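PDB 3WNV: glyoxylate reductase from Paecilomyces sp. J18, which probably catalyses the reduction of glyoxylate to glycolate with a nicotinamide cofactor, as a member of the D-isomer specific 2-hydroxyacid dehydrogenase family. Local coordinates for residues A[118-121]-A[122-126]; A[246-250]-A[251-255]; A[274-277]-A[278-282]. All blocks are in the same frame, centred on the assembly; numbering follows the deposited sequence.

Contact 1: residues A[118-121]-A[122-126]; sequences VAIF and LMIGA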
ATOM      1  N   VAL A 118      11.324   2.917  -3.009  1.00 11.42           N
ATOM      2  CA  VAL A 118      11.436   3.082  -1.553  1.00 10.66           C
ATOM      3  C   VAL A 118      11.803   1.732  -0.897  1.00 11.34           C
ATOM      4  O   VAL A 118      12.575   1.698   0.019  1.00  8.93           O
ATOM      5  CB  VAL A 118      10.182   3.716  -0.962  1.00  9.65           C
ATOM      6  CG1 VAL A 118      10.084   3.480   0.540  1.00 10.09           C
ATOM      7  CG2 VAL A 118      10.201   5.217  -1.229  1.00 10.85           C
ATOM      8  N   ALA A 119      11.298   0.628  -1.426  1.00  6.92           N
ATOM      9  CA  ALA A 119      11.638  -0.711  -0.906  1.00  6.80           C
ATOM     10  C   ALA A 119      13.140  -0.938  -1.009  1.00  8.69           C
ATOM     11  O   ALA A 119      13.746  -1.468  -0.094  1.00  8.39           O
ATOM     12  CB  ALA A 119      10.933  -1.771  -1.716  1.00  7.03           C
ATOM     13  N   ILE A 120      13.739  -0.581  -2.141  1.00  6.16           N
ATOM     14  CA  ILE A 120      15.203  -0.817  -2.294  1.00  8.75           C
ATOM     15  C   ILE A 120      15.979   0.163  -1.408  1.00 10.99           C
ATOM     16  O   ILE A 120      16.955  -0.207  -0.755  1.00 10.65           O
ATOM     17  CB  ILE A 120      15.635  -0.686  -3.759  1.00  9.54           C
ATOM     18  CG1 ILE A 120      14.963  -1.803  -4.610  1.00  9.66           C
ATOM     19  CG2 ILE A 120      17.185  -0.672  -3.925  1.00  9.52           C
ATOM     20  CD1 ILE A 120      15.293  -3.272  -4.207  1.00 11.90           C
ATOM     21  N   PHE A 121      15.533   1.416  -1.368  1.00  8.96           N
ATOM     22  CA  PHE A 121      16.119   2.387  -0.439  1.00  7.66           C
ATOM     23  C   PHE A 121      16.123   1.858   0.971  1.00  7.94           C
ATOM     24  O   PHE A 121      17.174   1.836   1.632  1.00  8.89           O
ATOM     25  CB  PHE A 121      15.410   3.745  -0.555  1.00  6.53           C
ATOM     26  CG  PHE A 121      15.934   4.793   0.394  1.00 10.11           C
ATOM     27  CD1 PHE A 121      17.039   5.544   0.047  1.00  7.56           C
ATOM     28  CD2 PHE A 121      15.292   5.055   1.593  1.00 10.58           C
ATOM     29  CE1 PHE A 121      17.551   6.535   0.895  1.00 10.36           C
ATOM     30  CE2 PHE A 121      15.775   6.063   2.482  1.00 12.18           C
ATOM     31  CZ  PHE A 121      16.919   6.828   2.112  1.00  6.93           C
ATOM     32  N   LEU A 122      14.970   1.401   1.447  1.00  5.66           N
ATOM     33  CA  LEU A 122      14.886   0.785   2.762  1.00  6.14           C
ATOM     34  C   LEU A 122      15.784  -0.437   2.944  1.00 10.82           C
ATOM     35  O   LEU A 122      16.325  -0.631   4.020  1.00  9.16           O
ATOM     36  CB  LEU A 122      13.427   0.425   3.098  1.00  8.96           C
ATOM     37  CG  LEU A 122      12.513   1.592   3.378  1.00  7.29           C
ATOM     38  CD1 LEU A 122      11.041   1.111   3.466  1.00  6.63           C
ATOM     39  CD2 LEU A 122      12.936   2.309   4.689  1.00  6.50           C
ATOM     40  N   MET A 123      15.888  -1.302   1.927  1.00  8.02           N
ATOM     41  CA  MET A 123      16.709  -2.507   2.040  1.00 10.19           C
ATOM     42  C   MET A 123      18.190  -2.155   2.231  1.00  7.26           C
ATOM     43  O   MET A 123      18.872  -2.705   3.067  1.00  7.73           O
ATOM     44  CB  MET A 123      16.546  -3.356   0.773  1.00  8.83           C
ATOM     45  CG  MET A 123      17.319  -4.672   0.847  1.00  8.36           C
ATOM     46  SD  MET A 123      17.231  -5.617  -0.711  1.00 12.69           S
ATOM     47  CE  MET A 123      18.344  -4.685  -1.782  1.00 12.91           C
ATOM     48  N   ILE A 124      18.707  -1.254   1.410  1.00  6.35           N
ATOM     49  CA  ILE A 124      20.096  -0.861   1.561  1.00  7.70           C
ATOM     50  C   ILE A 124      20.295  -0.173   2.932  1.00 11.52           C
ATOM     51  O   ILE A 124      21.280  -0.475   3.632  1.00  8.91           O
ATOM     52  CB  ILE A 124      20.484   0.093   0.423  1.00  7.54           C
ATOM     53  CG1 ILE A 124      20.361  -0.653  -0.933  1.00 13.27           C
ATOM     54  CG2 ILE A 124      21.918   0.618   0.627  1.00  8.93           C
ATOM     55  CD1 ILE A 124      21.153  -1.959  -1.007  1.00 22.26           C
ATOM     56  N   GLY A 125      19.339   0.664   3.343  1.00  8.58           N
ATOM     57  CA  GLY A 125      19.388   1.340   4.649  1.00  9.22           C
ATOM     58  C   GLY A 125      19.501   0.304   5.785  1.00 12.25           C
ATOM     59  O   GLY A 125      20.297   0.466   6.743  1.00 10.26           O
ATOM     60  N   ALA A 126      18.724  -0.765   5.662  1.00  7.87           N
ATOM     61  CA  ALA A 126      18.645  -1.784   6.720  1.00  5.00           C
ATOM     62  C   ALA A 126      19.930  -2.601   6.749  1.00 12.62           C
ATOM     63  O   ALA A 126      20.468  -2.897   7.822  1.00 10.87           O
ATOM     64  CB  ALA A 126      17.440  -2.664   6.494  1.00  6.27           C
TER
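Val118 and Leu122, four residues apart, meet through both backbone and side chain. Leu122 N donates to Val118 O at 2.8 Å, with an N-H...O angle of 175°. The next donors follow the same i to i+4 rule: Met123 N reaches Ala119 O at 2.9 Å along a more bent path of 148°, Ile124 N binds Ile120 O at 3.0 Å, and Gly125 N binds Phe121 O at 3.0 Å. All four carbonyls of residues 118-121 thus have an amide partner one turn on. This is the pattern of an alpha-helix, here the later part of helix 112-127, which lies against the parallel sheet of the Rossmann-type nucleotide-binding domain. Met123 rests on Val240 and Leu122 on Met287, both in strands, whereas Ile120 packs on Val169 of helix 164-175. Carbon also gathers round the bonded carbonyls: Leu122 CG approaches Val118 O to 3.4 Å, and Ile124 CG1 comes equally near Ile120 O. Val118 CG1, anti to the backbone N, runs alongside the leucine and touches Leu122 CD1 at 3.9 Å. On another side of the helix Ile120 and Met123 point the same way, and the bend at the thioether (chi3 75°) leaves Met123 CE 4.1 Å from Ile120 CD1.

Contact 2: residues A[246-250]-A[251-255]; sequences ALIDE and KALVR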
ATOM      1  N   ALA A 246       0.168  -4.111   9.168  1.00 12.50           N
ATOM      2  CA  ALA A 246      -0.541  -5.094   9.972  1.00 10.52           C
ATOM      3  C   ALA A 246      -0.393  -6.507   9.435  1.00 11.31           C
ATOM      4  O   ALA A 246      -0.882  -7.474  10.056  1.00 11.18           O
ATOM      5  CB  ALA A 246      -2.051  -4.730  10.142  1.00 11.97           C
ATOM      6  N   LEU A 247       0.334  -6.659   8.335  1.00 14.15           N
ATOM      7  CA  LEU A 247       0.705  -7.983   7.834  1.00 11.47           C
ATOM      8  C   LEU A 247       1.698  -8.644   8.770  1.00 11.26           C
ATOM      9  O   LEU A 247       1.878  -9.870   8.748  1.00 11.32           O
ATOM     10  CB  LEU A 247       1.348  -7.888   6.444  1.00 12.52           C
ATOM     11  CG  LEU A 247       0.468  -7.358   5.301  1.00 11.07           C
ATOM     12  CD1 LEU A 247       1.411  -7.125   4.103  1.00 11.05           C
ATOM     13  CD2 LEU A 247      -0.663  -8.337   4.934  1.00 12.99           C
ATOM     14  N   ILE A 248       2.355  -7.831   9.595  1.00 11.16           N
ATOM     15  CA  ILE A 248       3.318  -8.350  10.543  1.00 11.27           C
ATOM     16  C   ILE A 248       2.795  -8.054  11.941  1.00 14.72           C
ATOM     17  O   ILE A 248       2.230  -6.990  12.170  1.00 13.19           O
ATOM     18  CB  ILE A 248       4.691  -7.667  10.402  1.00 13.27           C
ATOM     19  CG1 ILE A 248       5.174  -7.798   8.972  1.00 13.75           C
ATOM     20  CG2 ILE A 248       5.676  -8.273  11.454  1.00 16.75           C
ATOM     21  CD1 ILE A 248       6.444  -7.011   8.639  1.00 13.07           C
ATOM     22  N   ASP A 249       2.937  -9.036  12.837  1.00 13.28           N
ATOM     23  CA  ASP A 249       2.690  -8.879  14.263  1.00 15.35           C
ATOM     24  C   ASP A 249       3.842  -8.012  14.791  1.00 13.71           C
ATOM     25  O   ASP A 249       4.940  -8.515  15.068  1.00 14.20           O
ATOM     26  CB  ASP A 249       2.681 -10.270  14.936  1.00 12.69           C
ATOM     27  CG  ASP A 249       2.434 -10.196  16.431  1.00 22.04           C
ATOM     28  OD1 ASP A 249       2.577  -9.102  16.995  1.00 17.66           O
ATOM     29  OD2 ASP A 249       2.091 -11.231  17.060  1.00 23.74           O
ATOM     30  N   GLU A 250       3.616  -6.700  14.866  1.00 13.75           N
ATOM     31  CA  GLU A 250       4.727  -5.773  15.096  1.00 14.56           C
ATOM     32  C   GLU A 250       5.346  -6.005  16.468  1.00 11.78           C
ATOM     33  O   GLU A 250       6.553  -5.824  16.661  1.00 15.06           O
ATOM     34  CB  GLU A 250       4.226  -4.331  14.946  1.00 13.57           C
ATOM     35  CG  GLU A 250       5.332  -3.302  14.730  1.00 15.53           C
ATOM     36  CD  GLU A 250       4.742  -1.978  14.213  1.00 18.32           C
ATOM     37  OE1 GLU A 250       4.213  -2.011  13.081  1.00 16.76           O
ATOM     38  OE2 GLU A 250       4.764  -0.924  14.929  1.00 18.41           O
ATOM     39  N   LYS A 251       4.540  -6.435  17.425  1.00 13.76           N
ATOM     40  CA  LYS A 251       5.098  -6.700  18.757  1.00 22.49           C
ATOM     41  C   LYS A 251       6.019  -7.910  18.694  1.00 17.81           C
ATOM     42  O   LYS A 251       7.070  -7.929  19.320  1.00 17.68           O
ATOM     43  CB  LYS A 251       4.009  -6.901  19.808  1.00 21.22           C
ATOM     44  CG  LYS A 251       3.376  -5.612  20.295  1.00 20.09           C
ATOM     45  CD  LYS A 251       2.256  -5.936  21.236  1.00 29.08           C
ATOM     46  CE  LYS A 251       1.467  -4.684  21.573  1.00 39.95           C
ATOM     47  NZ  LYS A 251       0.215  -5.008  22.312  1.00 47.87           N
ATOM     48  N   ALA A 252       5.651  -8.906  17.897  1.00 13.10           N
ATOM     49  CA  ALA A 252       6.525 -10.066  17.703  1.00 15.39           C
ATOM     50  C   ALA A 252       7.800  -9.728  16.929  1.00 14.33           C
ATOM     51  O   ALA A 252       8.883 -10.281  17.187  1.00 13.31           O
ATOM     52  CB  ALA A 252       5.767 -11.190  16.988  1.00 15.92           C
ATOM     53  N   LEU A 253       7.674  -8.829  15.973  1.00 15.06           N
ATOM     54  CA  LEU A 253       8.814  -8.349  15.211  1.00 10.45           C
ATOM     55  C   LEU A 253       9.795  -7.658  16.166  1.00 14.07           C
ATOM     56  O   LEU A 253      11.024  -7.883  16.093  1.00 13.82           O
ATOM     57  CB  LEU A 253       8.319  -7.391  14.116  1.00 11.75           C
ATOM     58  CG  LEU A 253       9.468  -6.666  13.394  1.00 10.91           C
ATOM     59  CD1 LEU A 253      10.211  -7.626  12.538  1.00 10.93           C
ATOM     60  CD2 LEU A 253       8.875  -5.509  12.557  1.00 12.52           C
ATOM     61  N   VAL A 254       9.268  -6.842  17.082  1.00 12.86           N
ATOM     62  CA  VAL A 254      10.142  -6.173  18.066  1.00 13.78           C
ATOM     63  C   VAL A 254      10.897  -7.197  18.934  1.00 16.52           C
ATOM     64  O   VAL A 254      12.121  -7.094  19.128  1.00 16.18           O
ATOM     65  CB  VAL A 254       9.359  -5.169  18.939  1.00 13.74           C
ATOM     66  CG1 VAL A 254      10.220  -4.744  20.177  1.00 20.28           C
ATOM     67  CG2 VAL A 254       8.968  -3.923  18.101  1.00 12.81           C
ATOM     68  N   ARG A 255      10.193  -8.204  19.451  1.00 16.74           N
ATOM     69  CA  ARG A 255      10.890  -9.236  20.218  1.00 14.61           C
ATOM     70  C   ARG A 255      11.980  -9.967  19.420  1.00 21.55           C
ATOM     71  O   ARG A 255      12.998 -10.379  19.974  1.00 19.33           O
ATOM     72  CB  ARG A 255       9.889 -10.259  20.784  1.00 16.59           C
ATOM     73  CG  ARG A 255       8.815  -9.623  21.661  1.00 21.56           C
ATOM     74  CD  ARG A 255       8.037 -10.672  22.451  1.00 24.50           C
ATOM     75  NE  ARG A 255       7.181 -11.499  21.594  1.00 27.90           N
ATOM     76  CZ  ARG A 255       5.930 -11.189  21.233  1.00 31.24           C
ATOM     77  NH1 ARG A 255       5.370 -10.054  21.631  1.00 25.01           N
ATOM     78  NH2 ARG A 255       5.227 -12.019  20.471  1.00 31.41           N
TER
HETATM   79  O   HOH W   1       1.575  -6.409  17.331  1.00 27.27           O
HETATM   80  O   HOH W   2       2.375 -11.108  19.843  1.00 43.55           O
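Asp249 stands just ahead of helix 250-259 and accepts from Ala252 N, a side-chain N-cap, at the point where the loop after strand 237-241 of the Rossmann-type domain turns into helix. Its CG lies anti to the backbone N (chi1 180°), which swings the carboxylate back over the first turn. There Asp249 OD1 takes the hydrogen of Ala252 N at 3.2 Å; the donor stands well above the carboxylate plane, 73° out of it, yet the N-H...O angle is a fairly straight 161°. The methyl of Ala252 lies over that same face, its CB 3.5 Å from Asp249 CG. With an alanine in place of Asp249, Ala252 N would probably lose its side-chain acceptor and two ordered waters their carboxylate partner.

Leu253 N bonds to Asp249 O at 2.9 Å, the first i to i+4 backbone bond of the helix. Its side chain completes a hydrophobic staple with Ile248, the residue before the cap: Ile248 CG2 touches Leu253 CB at 3.9 Å where the two chains cross obliquely. Glu250, much of its surface buried in this turn, holds the next link, its carbonyl O receiving Val254 N at 2.9 Å. Its extended chain takes its carboxylate to neighbouring loop residues, where OE1 accepts from Glu271 N and OE2 from Glu277 N.

Two waters bridge Asp249 to later residues of the turn. Water 1 donates to Asp249 OD1 and accepts from Lys251 N, so that a first-turn amide is satisfied by solvent. Arg255 NH2 forms a salt bridge with Glu227 OE2. Water 2 donates to Asp249 OD2 at 2.8 Å and, lying in the guanidinium plane at its edge, accepts from Arg255 NH2 at 3.1 Å.

Contact 3: residues A[274-277]-A[278-282]; sequences PQVE and PGLLN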
ATOM      1  N   PRO A 274      -0.481   6.210  12.416  1.00 23.30           N
ATOM      2  CA  PRO A 274       0.914   6.675  12.507  1.00 21.15           C
ATOM      3  C   PRO A 274       1.680   6.308  13.796  1.00 21.11           C
ATOM      4  O   PRO A 274       2.814   6.768  13.951  1.00 22.08           O
ATOM      5  CB  PRO A 274       0.762   8.189  12.440  1.00 21.15           C
ATOM      6  CG  PRO A 274      -0.555   8.425  13.151  1.00 25.54           C
ATOM      7  CD  PRO A 274      -1.444   7.279  12.729  1.00 20.59           C
ATOM      8  N   GLN A 275       1.114   5.501  14.684  1.00 15.08           N
ATOM      9  CA  GLN A 275       1.898   5.036  15.820  1.00 16.53           C
ATOM     10  C   GLN A 275       2.881   3.983  15.337  1.00 18.34           C
ATOM     11  O   GLN A 275       2.595   3.265  14.370  1.00 16.99           O
ATOM     12  CB  GLN A 275       1.001   4.454  16.915  1.00 21.07           C
ATOM     13  CG  GLN A 275      -0.082   5.404  17.415  1.00 31.34           C
ATOM     14  CD  GLN A 275       0.442   6.804  17.657  1.00 42.84           C
ATOM     15  OE1 GLN A 275       1.532   6.985  18.201  1.00 48.10           O
ATOM     16  NE2 GLN A 275      -0.333   7.807  17.245  1.00 46.78           N
ATOM     17  N   VAL A 276       4.036   3.885  15.991  1.00 19.81           N
ATOM     18  CA  VAL A 276       5.017   2.831  15.710  1.00 17.46           C
ATOM     19  C   VAL A 276       5.357   2.182  17.057  1.00 19.67           C
ATOM     20  O   VAL A 276       5.494   2.886  18.079  1.00 20.81           O
ATOM     21  CB  VAL A 276       6.317   3.438  15.088  1.00 11.57           C
ATOM     22  CG1 VAL A 276       7.409   2.392  14.926  1.00 15.08           C
ATOM     23  CG2 VAL A 276       6.019   4.205  13.758  1.00 15.26           C
ATOM     24  N   GLU A 277       5.471   0.857  17.113  1.00 16.78           N
ATOM     25  CA  GLU A 277       5.846   0.243  18.402  1.00 14.88           C
ATOM     26  C   GLU A 277       7.129   0.880  18.918  1.00 18.48           C
ATOM     27  O   GLU A 277       8.079   1.053  18.166  1.00 18.47           O
ATOM     28  CB  GLU A 277       6.052  -1.273  18.290  1.00 17.01           C
ATOM     29  CG  GLU A 277       4.776  -2.081  18.173  1.00 20.62           C
ATOM     30  CD  GLU A 277       3.909  -1.999  19.401  1.00 24.01           C
ATOM     31  OE1 GLU A 277       4.406  -2.242  20.521  1.00 25.70           O
ATOM     32  OE2 GLU A 277       2.708  -1.693  19.247  1.00 27.34           O
ATOM     33  N   PRO A 278       7.161   1.246  20.208  1.00 21.52           N
ATOM     34  CA  PRO A 278       8.318   1.966  20.751  1.00 24.22           C
ATOM     35  C   PRO A 278       9.650   1.243  20.545  1.00 19.65           C
ATOM     36  O   PRO A 278      10.611   1.874  20.098  1.00 22.37           O
ATOM     37  CB  PRO A 278       8.006   2.048  22.250  1.00 27.35           C
ATOM     38  CG  PRO A 278       6.554   1.967  22.344  1.00 27.15           C
ATOM     39  CD  PRO A 278       6.130   1.020  21.226  1.00 23.18           C
ATOM     40  N   GLY A 279       9.707  -0.057  20.838  1.00 20.07           N
ATOM     41  CA  GLY A 279      10.937  -0.810  20.663  1.00 22.45           C
ATOM     42  C   GLY A 279      11.406  -0.813  19.224  1.00 22.92           C
ATOM     43  O   GLY A 279      12.588  -1.044  18.935  1.00 19.02           O
ATOM     44  N   LEU A 280      10.487  -0.544  18.306  1.00 21.71           N
ATOM     45  CA  LEU A 280      10.859  -0.434  16.899  1.00 17.04           C
ATOM     46  C   LEU A 280      11.399   0.989  16.606  1.00 14.52           C
ATOM     47  O   LEU A 280      12.508   1.169  16.089  1.00 16.43           O
ATOM     48  CB  LEU A 280       9.628  -0.763  16.063  1.00 20.64           C
ATOM     49  CG  LEU A 280       9.771  -0.958  14.579  1.00 21.09           C
ATOM     50  CD1 LEU A 280      10.888  -1.954  14.327  1.00 28.89           C
ATOM     51  CD2 LEU A 280       8.453  -1.491  14.001  1.00 16.60           C
ATOM     52  N   LEU A 281      10.624   1.993  16.991  1.00 17.11           N
ATOM     53  CA  LEU A 281      10.984   3.380  16.740  1.00 19.00           C
ATOM     54  C   LEU A 281      12.312   3.706  17.381  1.00 15.92           C
ATOM     55  O   LEU A 281      13.095   4.477  16.821  1.00 19.28           O
ATOM     56  CB  LEU A 281       9.890   4.313  17.286  1.00 20.19           C
ATOM     57  CG  LEU A 281       9.857   5.745  16.767  1.00 24.09           C
ATOM     58  CD1 LEU A 281       9.852   5.722  15.255  1.00 22.68           C
ATOM     59  CD2 LEU A 281       8.606   6.451  17.299  1.00 22.64           C
ATOM     60  N   ASN A 282      12.605   3.067  18.519  1.00 17.24           N
ATOM     61  CA  ASN A 282      13.769   3.462  19.324  1.00 23.53           C
ATOM     62  C   ASN A 282      15.008   2.693  18.960  1.00 22.57           C
ATOM     63  O   ASN A 282      16.046   2.890  19.566  1.00 19.72           O
ATOM     64  CB  ASN A 282      13.515   3.292  20.828  1.00 21.91           C
ATOM     65  CG  ASN A 282      12.358   4.140  21.331  1.00 21.66           C
ATOM     66  OD1 ASN A 282      11.935   5.100  20.679  1.00 21.37           O
ATOM     67  ND2 ASN A 282      11.825   3.772  22.505  1.00 26.60           N
TER
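The N-terminus of the one-turn helix 278-281 is organised by Glu277, its N-cap residue, and by Val276 just before it. Glu277 O takes two backbone hydrogens. Leu281 N approaches nearly in line with the carbonyl at 3.0 Å, closing the helical i to i+4 bond, while Leu280 N comes in from above the carbonyl plane at 2.9 Å with a more bent N-H...O angle of 134°. Two donors thus share this one oxygen. Pro278, the first helical residue, brings no N-H that would need an acceptor, and its ring CD lies 3.8 Å from Glu277 OE1.

Apolar contact comes from one branch of Val276. CG1, anti to the backbone N (chi1 174°), reaches over the turn to Leu281 CB at 3.9 Å, the two side chains crossing at about a right angle, and also meets Leu280 CB at 4.0 Å. Leu280 itself is buried, packing on Val254 and Leu257 of helix 250-259 and on Val265 of strand 262-267. Contact between the residue before the N-cap and the fourth residue after the cap, as between Val276 and Leu281, is the hydrophobic staple of a helix N-terminus.

Overall arrangement
The three contacts follow one another along the chain, all within the nucleotide-binding domain, whose helices flank a parallel sheet of seven strands. Contact 1 lies inside helix 112-127, whereas contacts 2 and 3 sit at the starts of helices 250-259 and 278-281. The centre of contact 1 is about 19 Å from that of contact 2 and 18 Å from that of contact 3, and it touches neither. Contacts 2 and 3, with centres 11 Å apart, bring the helix starts on either side of strand 262-267 in the sequence into direct contact, through polar and apolar atoms. Two helix starts and the later part of a helix thus illustrate how helices begin and continue round a Rossmann-type sheet.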